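N-acetylneuraminate lyase (Peptoclostridium difficile, PDB 4WOZ) is a lyase of the dihydrodipicolinate synthetase family, built on a TIM barrel and modelled as an assembly of four chains. Local coordinates at residues I32-L37 with K70-E75; R38-H43 with V274-C279; N62-T67 with R280-E285. One frame throughout, in Å; residues are numbered along the deposited sequence.

Contact 1. Residues I32-L37 with K70-E75; sequences INEKGL and KKRIFE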
loop_
_atom_site.group_PDB
_atom_site.type_symbol
_atom_site.label_atom_id
_atom_site.label_comp_id
_atom_site.label_asym_id
_atom_site.label_seq_id
_atom_site.Cartn_x
_atom_site.Cartn_y
_atom_site.Cartn_z
ATOM N N ILE A 32 -30.246 -6.896 -19.359
ATOM C CA ILE A 32 -29.551 -7.996 -20.025
ATOM C C ILE A 32 -30.090 -8.226 -21.439
ATOM O O ILE A 32 -31.300 -8.252 -21.655
ATOM C CB ILE A 32 -29.707 -9.317 -19.236
ATOM C CG1 ILE A 32 -29.002 -9.208 -17.882
ATOM C CG2 ILE A 32 -29.148 -10.479 -20.046
ATOM C CD1 ILE A 32 -29.184 -10.430 -16.998
ATOM N N ASN A 33 -29.179 -8.389 -22.392
ATOM C CA ASN A 33 -29.530 -8.647 -23.789
ATOM C C ASN A 33 -29.274 -10.144 -24.009
ATOM O O ASN A 33 -28.141 -10.555 -24.270
ATOM C CB ASN A 33 -28.634 -7.817 -24.713
ATOM C CG ASN A 33 -28.889 -8.089 -26.183
ATOM O OD1 ASN A 33 -29.510 -9.087 -26.541
ATOM N ND2 ASN A 33 -28.393 -7.205 -27.045
ATOM N N GLU A 34 -30.321 -10.957 -23.900
ATOM C CA GLU A 34 -30.158 -12.396 -24.051
ATOM C C GLU A 34 -29.526 -12.820 -25.369
ATOM O O GLU A 34 -28.647 -13.681 -25.382
ATOM C CB GLU A 34 -31.485 -13.135 -23.875
ATOM C CG GLU A 34 -31.260 -14.622 -23.630
ATOM C CD GLU A 34 -32.533 -15.422 -23.525
ATOM O OE1 GLU A 34 -33.488 -14.948 -22.879
ATOM O OE2 GLU A 34 -32.567 -16.538 -24.075
ATOM N N LYS A 35 -29.961 -12.231 -26.478
ATOM C CA LYS A 35 -29.378 -12.606 -27.755
ATOM C C LYS A 35 -27.887 -12.302 -27.727
ATOM O O LYS A 35 -27.067 -13.146 -28.095
ATOM C CB LYS A 35 -30.030 -11.858 -28.922
ATOM C CG LYS A 35 -29.512 -12.348 -30.272
ATOM C CD LYS A 35 -30.238 -11.732 -31.456
ATOM C CE LYS A 35 -29.870 -10.276 -31.646
ATOM N NZ LYS A 35 -30.462 -9.740 -32.904
ATOM N N GLY A 36 -27.547 -11.092 -27.286
ATOM C CA GLY A 36 -26.154 -10.688 -27.211
ATOM C C GLY A 36 -25.349 -11.642 -26.347
ATOM O O GLY A 36 -24.247 -12.046 -26.714
ATOM N N LEU A 37 -25.906 -12.007 -25.198
ATOM C CA LEU A 37 -25.232 -12.923 -24.286
ATOM C C LEU A 37 -24.984 -14.254 -24.984
ATOM O O LEU A 37 -23.904 -14.832 -24.870
ATOM C CB LEU A 37 -26.076 -13.140 -23.027
ATOM C CG LEU A 37 -25.602 -14.218 -22.040
ATOM C CD1 LEU A 37 -24.133 -14.008 -21.670
ATOM C CD2 LEU A 37 -26.479 -14.168 -20.804
ATOM N N LYS A 70 -28.123 -12.969 -11.978
ATOM C CA LYS A 70 -27.052 -13.953 -11.939
ATOM C C LYS A 70 -27.606 -15.317 -12.337
ATOM O O LYS A 70 -26.981 -16.054 -13.097
ATOM C CB LYS A 70 -26.442 -14.026 -10.538
ATOM C CG LYS A 70 -25.661 -12.780 -10.140
ATOM C CD LYS A 70 -25.141 -12.880 -8.714
ATOM C CE LYS A 70 -24.403 -11.608 -8.305
ATOM N NZ LYS A 70 -23.907 -11.679 -6.902
ATOM N N LYS A 71 -28.785 -15.642 -11.818
ATOM C CA LYS A 71 -29.423 -16.910 -12.128
ATOM C C LYS A 71 -29.781 -16.995 -13.612
ATOM O O LYS A 71 -29.534 -18.022 -14.250
ATOM C CB LYS A 71 -30.677 -17.099 -11.269
ATOM C CG LYS A 71 -30.386 -17.414 -9.812
ATOM C CD LYS A 71 -31.669 -17.538 -8.996
ATOM C CE LYS A 71 -31.376 -18.032 -7.583
ATOM N NZ LYS A 71 -32.611 -18.194 -6.765
ATOM N N ARG A 72 -30.356 -15.931 -14.170
ATOM C CA ARG A 72 -30.706 -15.971 -15.585
ATOM C C ARG A 72 -29.463 -16.174 -16.436
ATOM O O ARG A 72 -29.500 -16.888 -17.440
ATOM C CB ARG A 72 -31.425 -14.697 -16.052
ATOM C CG ARG A 72 -31.632 -14.720 -17.569
ATOM C CD ARG A 72 -32.859 -13.976 -18.062
ATOM N NE ARG A 72 -32.616 -12.557 -18.312
ATOM C CZ ARG A 72 -33.308 -11.836 -19.189
ATOM N NH1 ARG A 72 -34.277 -12.406 -19.896
ATOM N NH2 ARG A 72 -33.042 -10.547 -19.358
ATOM N N ILE A 73 -28.364 -15.541 -16.039
ATOM C CA ILE A 73 -27.112 -15.679 -16.770
ATOM C C ILE A 73 -26.645 -17.138 -16.717
ATOM O O ILE A 73 -26.251 -17.707 -17.734
ATOM C CB ILE A 73 -26.027 -14.742 -16.181
ATOM C CG1 ILE A 73 -26.401 -13.288 -16.477
ATOM C CG2 ILE A 73 -24.655 -15.068 -16.771
ATOM C CD1 ILE A 73 -25.562 -12.278 -15.745
ATOM N N PHE A 74 -26.710 -17.749 -15.537
ATOM C CA PHE A 74 -26.290 -19.135 -15.399
ATOM C C PHE A 74 -27.154 -20.056 -16.254
ATOM O O PHE A 74 -26.647 -20.996 -16.870
ATOM C CB PHE A 74 -26.347 -19.584 -13.934
ATOM C CG PHE A 74 -25.229 -19.035 -13.083
ATOM C CD1 PHE A 74 -23.900 -19.167 -13.486
ATOM C CD2 PHE A 74 -25.502 -18.406 -11.870
ATOM C CE1 PHE A 74 -22.859 -18.682 -12.694
ATOM C CE2 PHE A 74 -24.467 -17.917 -11.067
ATOM C CZ PHE A 74 -23.141 -18.056 -11.482
ATOM N N GLU A 75 -28.455 -19.781 -16.298
ATOM C CA GLU A 75 -29.371 -20.595 -17.093
ATOM C C GLU A 75 -29.099 -20.445 -18.583
ATOM O O GLU A 75 -29.053 -21.433 -19.318
ATOM C CB GLU A 75 -30.830 -20.209 -16.827
ATOM C CG GLU A 75 -31.377 -20.637 -15.489
ATOM C CD GLU A 75 -32.877 -20.419 -15.397
ATOM O OE1 GLU A 75 -33.441 -20.535 -14.287
ATOM O OE2 GLU A 75 -33.495 -20.136 -16.445
#
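Ile32 and Arg72 run antiparallel alongside one another, so that the guanidinium end of the arginine comes to rest beside the branch point of the isoleucine, with Arg72 NH2 3.6 Å from Ile32 CB. The arginine runs out with CG anti to the backbone N (chi1 174°) and bends at chi3, which sets its guanidinium beside Ile32 and Glu34, just where helix 34-48 begins. Glu34 supplies a charge but no directed bond: Glu34 OE1 and Arg72 NH1 form a long salt bridge of 4.0 Å, the two planes stand 74° apart, and the oxygen lies well off the guanidinium plane. The other carboxylate oxygen, Glu34 OE2, has a stronger partner in Arg38 one turn further along. Deeper in, Ile73 takes up two apolar side chains, Ile32 CD1 at 4.0 Å from Ile73 CG1 and Leu37 CD2 at 4.4 Å from the same atom, while Ile73 also reaches Val55 of the barrel strand. Behind this shell, Asn33 fixes the start of the helix as its N-cap: Asn33 OD1 accepts from Gly36 N at 2.9 Å, nearly straight at 174°, the donor sitting above the amide carbonyl plane. The chemistry is therefore layered, with apolar packing joining two successive outer helices of the barrel and a loose, mainly electrostatic pairing that probably adds little directional restraint at the surface.

Contact 2. Residues R38-H43 with V274-C279; sequences RQIIRH and VEAGYC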
loop_
_atom_site.group_PDB
_atom_site.type_symbol
_atom_site.label_atom_id
_atom_site.label_comp_id
_atom_site.label_asym_id
_atom_site.label_seq_id
_atom_site.Cartn_x
_atom_site.Cartn_y
_atom_site.Cartn_z
ATOM N N ARG A 38 -25.985 -14.736 -25.716
ATOM C CA ARG A 38 -25.850 -15.999 -26.435
ATOM C C ARG A 38 -24.818 -15.885 -27.561
ATOM O O ARG A 38 -24.132 -16.855 -27.879
ATOM C CB ARG A 38 -27.213 -16.447 -26.985
ATOM C CG ARG A 38 -28.110 -17.073 -25.925
ATOM C CD ARG A 38 -29.554 -17.212 -26.393
ATOM N NE ARG A 38 -30.406 -17.803 -25.364
ATOM C CZ ARG A 38 -30.380 -19.084 -25.007
ATOM N NH1 ARG A 38 -29.547 -19.927 -25.599
ATOM N NH2 ARG A 38 -31.181 -19.521 -24.047
ATOM N N GLN A 39 -24.696 -14.702 -28.155
ATOM C CA GLN A 39 -23.721 -14.506 -29.221
ATOM C C GLN A 39 -22.309 -14.520 -28.634
ATOM O O GLN A 39 -21.390 -15.080 -29.225
ATOM C CB GLN A 39 -23.969 -13.181 -29.945
ATOM C CG GLN A 39 -25.364 -13.056 -30.556
ATOM C CD GLN A 39 -25.531 -11.793 -31.380
ATOM O OE1 GLN A 39 -24.939 -10.755 -31.076
ATOM N NE2 GLN A 39 -26.351 -11.869 -32.419
ATOM N N ILE A 40 -22.133 -13.895 -27.473
ATOM C CA ILE A 40 -20.821 -13.877 -26.826
ATOM C C ILE A 40 -20.405 -15.325 -26.571
ATOM O O ILE A 40 -19.294 -15.736 -26.901
ATOM C CB ILE A 40 -20.859 -13.124 -25.467
ATOM C CG1 ILE A 40 -21.108 -11.628 -25.699
ATOM C CG2 ILE A 40 -19.544 -13.330 -24.715
ATOM C CD1 ILE A 40 -21.292 -10.826 -24.407
ATOM N N ILE A 41 -21.317 -16.089 -25.980
ATOM C CA ILE A 41 -21.074 -17.492 -25.672
ATOM C C ILE A 41 -20.693 -18.268 -26.933
ATOM O O ILE A 41 -19.679 -18.959 -26.966
ATOM C CB ILE A 41 -22.325 -18.124 -25.043
ATOM C CG1 ILE A 41 -22.608 -17.452 -23.697
ATOM C CG2 ILE A 41 -22.138 -19.642 -24.895
ATOM C CD1 ILE A 41 -23.895 -17.900 -23.037
ATOM N N ARG A 42 -21.520 -18.143 -27.967
ATOM C CA ARG A 42 -21.282 -18.819 -29.241
ATOM C C ARG A 42 -19.946 -18.406 -29.847
ATOM O O ARG A 42 -19.252 -19.216 -30.462
ATOM C CB ARG A 42 -22.413 -18.488 -30.221
ATOM C CG ARG A 42 -23.702 -19.265 -29.981
ATOM C CD ARG A 42 -23.849 -20.392 -30.997
ATOM N NE ARG A 42 -22.775 -21.382 -30.920
ATOM C CZ ARG A 42 -22.729 -22.367 -30.030
ATOM N NH1 ARG A 42 -23.695 -22.502 -29.132
ATOM N NH2 ARG A 42 -21.724 -23.231 -30.049
ATOM N N HIS A 43 -19.597 -17.134 -29.674
ATOM C CA HIS A 43 -18.348 -16.600 -30.200
ATOM C C HIS A 43 -17.156 -17.274 -29.524
ATOM O O HIS A 43 -16.182 -17.650 -30.182
ATOM C CB HIS A 43 -18.297 -15.090 -29.971
ATOM C CG HIS A 43 -17.042 -14.443 -30.465
ATOM N ND1 HIS A 43 -16.747 -14.314 -31.804
ATOM C CD2 HIS A 43 -16.010 -13.874 -29.797
ATOM C CE1 HIS A 43 -15.589 -13.692 -31.941
ATOM N NE2 HIS A 43 -15.122 -13.415 -30.738
ATOM N N VAL A 274 -20.520 -9.478 -32.542
ATOM C CA VAL A 274 -21.232 -9.846 -31.324
ATOM C C VAL A 274 -21.832 -8.617 -30.644
ATOM O O VAL A 274 -21.135 -7.629 -30.410
ATOM C CB VAL A 274 -20.278 -10.562 -30.331
ATOM C CG1 VAL A 274 -21.012 -10.899 -29.035
ATOM C CG2 VAL A 274 -19.718 -11.830 -30.974
ATOM N N GLU A 275 -23.121 -8.682 -30.332
ATOM C CA GLU A 275 -23.801 -7.570 -29.673
ATOM C C GLU A 275 -23.463 -7.537 -28.185
ATOM O O GLU A 275 -24.324 -7.771 -27.341
ATOM C CB GLU A 275 -25.321 -7.683 -29.850
ATOM C CG GLU A 275 -25.808 -7.448 -31.268
ATOM C CD GLU A 275 -27.323 -7.458 -31.364
ATOM O OE1 GLU A 275 -27.968 -6.652 -30.659
ATOM O OE2 GLU A 275 -27.871 -8.271 -32.140
ATOM N N ALA A 276 -22.203 -7.245 -27.875
ATOM C CA ALA A 276 -21.746 -7.184 -26.491
ATOM C C ALA A 276 -22.457 -6.056 -25.755
ATOM O O ALA A 276 -22.638 -6.106 -24.539
ATOM C CB ALA A 276 -20.234 -6.975 -26.449
ATOM N N GLY A 277 -22.843 -5.030 -26.505
ATOM C CA GLY A 277 -23.556 -3.911 -25.922
ATOM C C GLY A 277 -22.797 -2.984 -24.988
ATOM O O GLY A 277 -21.623 -2.677 -25.198
ATOM N N TYR A 278 -23.497 -2.546 -23.947
ATOM C CA TYR A 278 -22.969 -1.618 -22.954
ATOM C C TYR A 278 -22.544 -2.270 -21.646
ATOM O O TYR A 278 -22.925 -3.399 -21.339
ATOM C CB TYR A 278 -24.034 -0.575 -22.609
ATOM C CG TYR A 278 -24.482 0.297 -23.754
ATOM C CD1 TYR A 278 -23.782 1.452 -24.090
ATOM C CD2 TYR A 278 -25.623 -0.020 -24.488
ATOM C CE1 TYR A 278 -24.209 2.276 -25.127
ATOM C CE2 TYR A 278 -26.059 0.796 -25.528
ATOM C CZ TYR A 278 -25.346 1.943 -25.840
ATOM O OH TYR A 278 -25.769 2.760 -26.862
ATOM N N CYS A 279 -21.749 -1.531 -20.881
ATOM C CA CYS A 279 -21.312 -1.972 -19.562
ATOM C C CYS A 279 -22.364 -1.359 -18.659
ATOM O O CYS A 279 -22.997 -0.370 -19.033
ATOM C CB CYS A 279 -19.946 -1.385 -19.202
ATOM S SG CYS A 279 -18.600 -1.875 -20.286
#
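Val274 wedges its two methyls against two residues of helix 34-48 about one helical turn apart, Ile40 and His43. With CG1 anti to the backbone N (chi1 178°), one branch presses on Ile40, where Val274 CG1 and Ile40 CG1 are only 3.4 Å apart, tighter than usual for two carbons. The other branch turns to the next turn of the helix, Val274 CG2 lying 3.7 Å from His43 CB and obliquely beside the imidazole. Ile40 also extends along the loop, its CD1 reaching Ala276 CA at 4.2 Å.

The polar part is a single hydrogen bond. Gln39, extended beyond CG, offers OE1 to Glu275 N at 2.9 Å; the bond is straight at the hydrogen (166°) and meets the amide oxygen almost head-on. That oxygen also lies close over the start of the Glu275 side chain, whose carboxylate is engaged by Lys35.

Glu275 is the centre of an inverse gamma turn, closed by a weak bond of Ala276 N to Val274 O, and the N-H that Gln39 receives belongs to this central residue. In this eight-stranded parallel TIM barrel the arrangement anchors the connection between two C-terminal helices, 261-271 and 288-301, onto the first long outer helix.

Contact 3. Residues N62-T67 with R280-E285; sequences NFMLST and RQPMKE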
loop_
_atom_site.group_PDB
_atom_site.type_symbol
_atom_site.label_atom_id
_atom_site.label_comp_id
_atom_site.label_asym_id
_atom_site.label_seq_id
_atom_site.Cartn_x
_atom_site.Cartn_y
_atom_site.Cartn_z
ATOM N N ASN A 62 -20.484 -9.361 -12.677
ATOM C CA ASN A 62 -21.278 -10.083 -11.686
ATOM C C ASN A 62 -21.702 -9.257 -10.471
ATOM O O ASN A 62 -22.874 -9.226 -10.104
ATOM C CB ASN A 62 -20.486 -11.295 -11.195
ATOM C CG ASN A 62 -21.261 -12.129 -10.201
ATOM O OD1 ASN A 62 -22.246 -12.778 -10.556
ATOM N ND2 ASN A 62 -20.826 -12.113 -8.945
ATOM N N PHE A 63 -20.737 -8.591 -9.855
ATOM C CA PHE A 63 -20.985 -7.801 -8.656
ATOM C C PHE A 63 -21.832 -6.544 -8.824
ATOM O O PHE A 63 -22.014 -5.786 -7.875
ATOM C CB PHE A 63 -19.644 -7.465 -8.020
ATOM C CG PHE A 63 -18.789 -8.673 -7.785
ATOM C CD1 PHE A 63 -19.141 -9.608 -6.818
ATOM C CD2 PHE A 63 -17.660 -8.900 -8.563
ATOM C CE1 PHE A 63 -18.383 -10.756 -6.626
ATOM C CE2 PHE A 63 -16.890 -10.048 -8.383
ATOM C CZ PHE A 63 -17.254 -10.979 -7.411
ATOM N N MET A 64 -22.350 -6.329 -10.027
ATOM C CA MET A 64 -23.207 -5.183 -10.306
ATOM C C MET A 64 -24.591 -5.709 -10.669
ATOM O O MET A 64 -25.462 -4.955 -11.099
ATOM C CB MET A 64 -22.659 -4.365 -11.480
ATOM C CG MET A 64 -21.292 -3.745 -11.240
ATOM S SD MET A 64 -20.741 -2.760 -12.657
ATOM C CE MET A 64 -21.408 -1.183 -12.228
ATOM N N LEU A 65 -24.788 -7.009 -10.486
ATOM C CA LEU A 65 -26.058 -7.636 -10.832
ATOM C C LEU A 65 -26.836 -8.164 -9.639
ATOM O O LEU A 65 -26.260 -8.498 -8.606
ATOM C CB LEU A 65 -25.810 -8.786 -11.810
ATOM C CG LEU A 65 -25.015 -8.405 -13.060
ATOM C CD1 LEU A 65 -24.784 -9.635 -13.927
ATOM C CD2 LEU A 65 -25.769 -7.333 -13.828
ATOM N N SER A 66 -28.153 -8.244 -9.798
ATOM C CA SER A 66 -29.023 -8.760 -8.749
ATOM C C SER A 66 -28.924 -10.278 -8.804
ATOM O O SER A 66 -28.533 -10.843 -9.828
ATOM C CB SER A 66 -30.470 -8.332 -8.993
ATOM O OG SER A 66 -30.929 -8.816 -10.245
ATOM N N THR A 67 -29.278 -10.937 -7.709
ATOM C CA THR A 67 -29.203 -12.386 -7.656
ATOM C C THR A 67 -30.021 -13.056 -8.770
ATOM O O THR A 67 -29.607 -14.078 -9.315
ATOM C CB THR A 67 -29.657 -12.902 -6.280
ATOM O OG1 THR A 67 -29.423 -14.314 -6.196
ATOM C CG2 THR A 67 -31.135 -12.621 -6.066
ATOM N N ARG A 280 -22.570 -1.931 -17.482
ATOM C CA ARG A 280 -23.562 -1.372 -16.581
ATOM C C ARG A 280 -23.014 -0.183 -15.794
ATOM O O ARG A 280 -21.868 -0.199 -15.343
ATOM C CB ARG A 280 -24.072 -2.437 -15.613
ATOM C CG ARG A 280 -25.028 -1.869 -14.581
ATOM C CD ARG A 280 -25.776 -2.953 -13.839
ATOM N NE ARG A 280 -26.726 -3.634 -14.705
ATOM C CZ ARG A 280 -27.677 -4.446 -14.261
ATOM N NH1 ARG A 280 -27.800 -4.670 -12.961
ATOM N NH2 ARG A 280 -28.504 -5.031 -15.112
ATOM N N GLN A 281 -23.834 0.855 -15.647
ATOM C CA GLN A 281 -23.436 2.043 -14.899
ATOM C C GLN A 281 -23.132 1.593 -13.470
ATOM O O GLN A 281 -23.680 0.595 -13.005
ATOM C CB GLN A 281 -24.572 3.072 -14.889
ATOM C CG GLN A 281 -24.816 3.784 -16.217
ATOM C CD GLN A 281 -23.646 4.656 -16.632
ATOM O OE1 GLN A 281 -22.848 5.076 -15.797
ATOM N NE2 GLN A 281 -23.546 4.944 -17.927
ATOM N N PRO A 282 -22.281 2.336 -12.743
ATOM C CA PRO A 282 -21.590 3.562 -13.151
ATOM C C PRO A 282 -20.395 3.424 -14.099
ATOM O O PRO A 282 -19.604 4.360 -14.232
ATOM C CB PRO A 282 -21.205 4.187 -11.815
ATOM C CG PRO A 282 -20.882 2.988 -10.993
ATOM C CD PRO A 282 -22.027 2.048 -11.320
ATOM N N MET A 283 -20.232 2.266 -14.735
ATOM C CA MET A 283 -19.145 2.124 -15.698
ATOM C C MET A 283 -19.601 3.000 -16.857
ATOM O O MET A 283 -20.706 2.842 -17.362
ATOM C CB MET A 283 -18.974 0.666 -16.142
ATOM C CG MET A 283 -18.143 -0.170 -15.168
ATOM S SD MET A 283 -17.710 -1.795 -15.804
ATOM C CE MET A 283 -17.902 -2.801 -14.346
ATOM N N LYS A 284 -18.753 3.934 -17.263
ATOM C CA LYS A 284 -19.102 4.877 -18.318
ATOM C C LYS A 284 -19.418 4.298 -19.688
ATOM O O LYS A 284 -18.821 3.316 -20.131
ATOM C CB LYS A 284 -17.992 5.915 -18.484
ATOM C CG LYS A 284 -16.785 5.404 -19.254
ATOM C CD LYS A 284 -15.714 6.474 -19.397
ATOM C CE LYS A 284 -15.131 6.848 -18.046
ATOM N NZ LYS A 284 -14.001 7.798 -18.175
ATOM N N GLU A 285 -20.373 4.934 -20.354
ATOM C CA GLU A 285 -20.755 4.549 -21.697
ATOM C C GLU A 285 -19.561 5.043 -22.508
ATOM O O GLU A 285 -18.994 6.088 -22.190
ATOM C CB GLU A 285 -22.022 5.299 -22.105
ATOM C CG GLU A 285 -22.676 4.801 -23.375
ATOM C CD GLU A 285 -23.819 5.696 -23.817
ATOM O OE1 GLU A 285 -24.686 6.021 -22.975
ATOM O OE2 GLU A 285 -23.850 6.070 -25.005
#
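Leu65 sets its CD2 methyl over the centre of one face of the Arg280 guanidinium, with Leu65 CD2 3.5 Å from Arg280 CZ. A turn at chi3 (-69°) in an otherwise extended chain presents that face to the leucine. The polar contribution of the arginine across the contact is modest: Arg280 NH1 donates to Met64 O at 3.0 Å, but the angle at the hydrogen, 133°, makes this a weak bond. Firmer fixing comes from beyond the two segments, since Arg280 NH2 is held by Gly30 O and by a salt bridge to Glu69. Glu69 also accepts from Ser66 N while Ser66 caps the start of helix 67-81, in the manner of a capping box, so one carboxylate serves both the helix end and the arginine.

Residues 62-67 lie in the loop that leads from strand 52-55 into that helix, one of the beta-to-alpha loops at the C-terminal ends of the barrel strands, the end where TIM-barrel enzymes carry their active sites. Onto it folds the segment before helix 288-301, turned by a cis peptide bond ahead of Pro282.

Sulfur and carbon supply the remaining packing. Met64, bent at chi3, points its methyl at the turn: Met64 CE lies 3.4 Å from Pro282 CD and is modelled doubtfully close to Gln281 O, a carbonyl oxygen buried here with no hydrogen-bond partner in the model. Its sulfur meets the tip of a second methionine, Met64 SD standing 3.3 Å from Met283 CE, and the two chains meet at a slant. A neighbouring subunit covers the two methionines and the proline: its Val94 packs on Met64, its Leu96 on Pro282 and its Phe124 on Met283.

Overall arrangement
Read from the N terminus, the chain passes residues 32-37, 38-43 and 62-67 before any contact closes. Contact 1 closes first, at 70-75, a short loop through strand 52-55. Contacts 2 and 3 close only at 274-279 and 280-285, after all eight strands have been laid down. Every pair crosses, none nests. Contacts 1 and 2 share helix 34-48 and meet in the Lys35 to Glu275 salt bridge, while contacts 1 and 3 meet where Ile73 packs on Leu65. Tyr278 against Glu285 links contacts 2 and 3. Contact 1 joins helices 34-48 and 67-81, and contacts 2 and 3 lay the connection between helices 261-271 and 288-301 against helix 34-48 and the loop before helix 67-81.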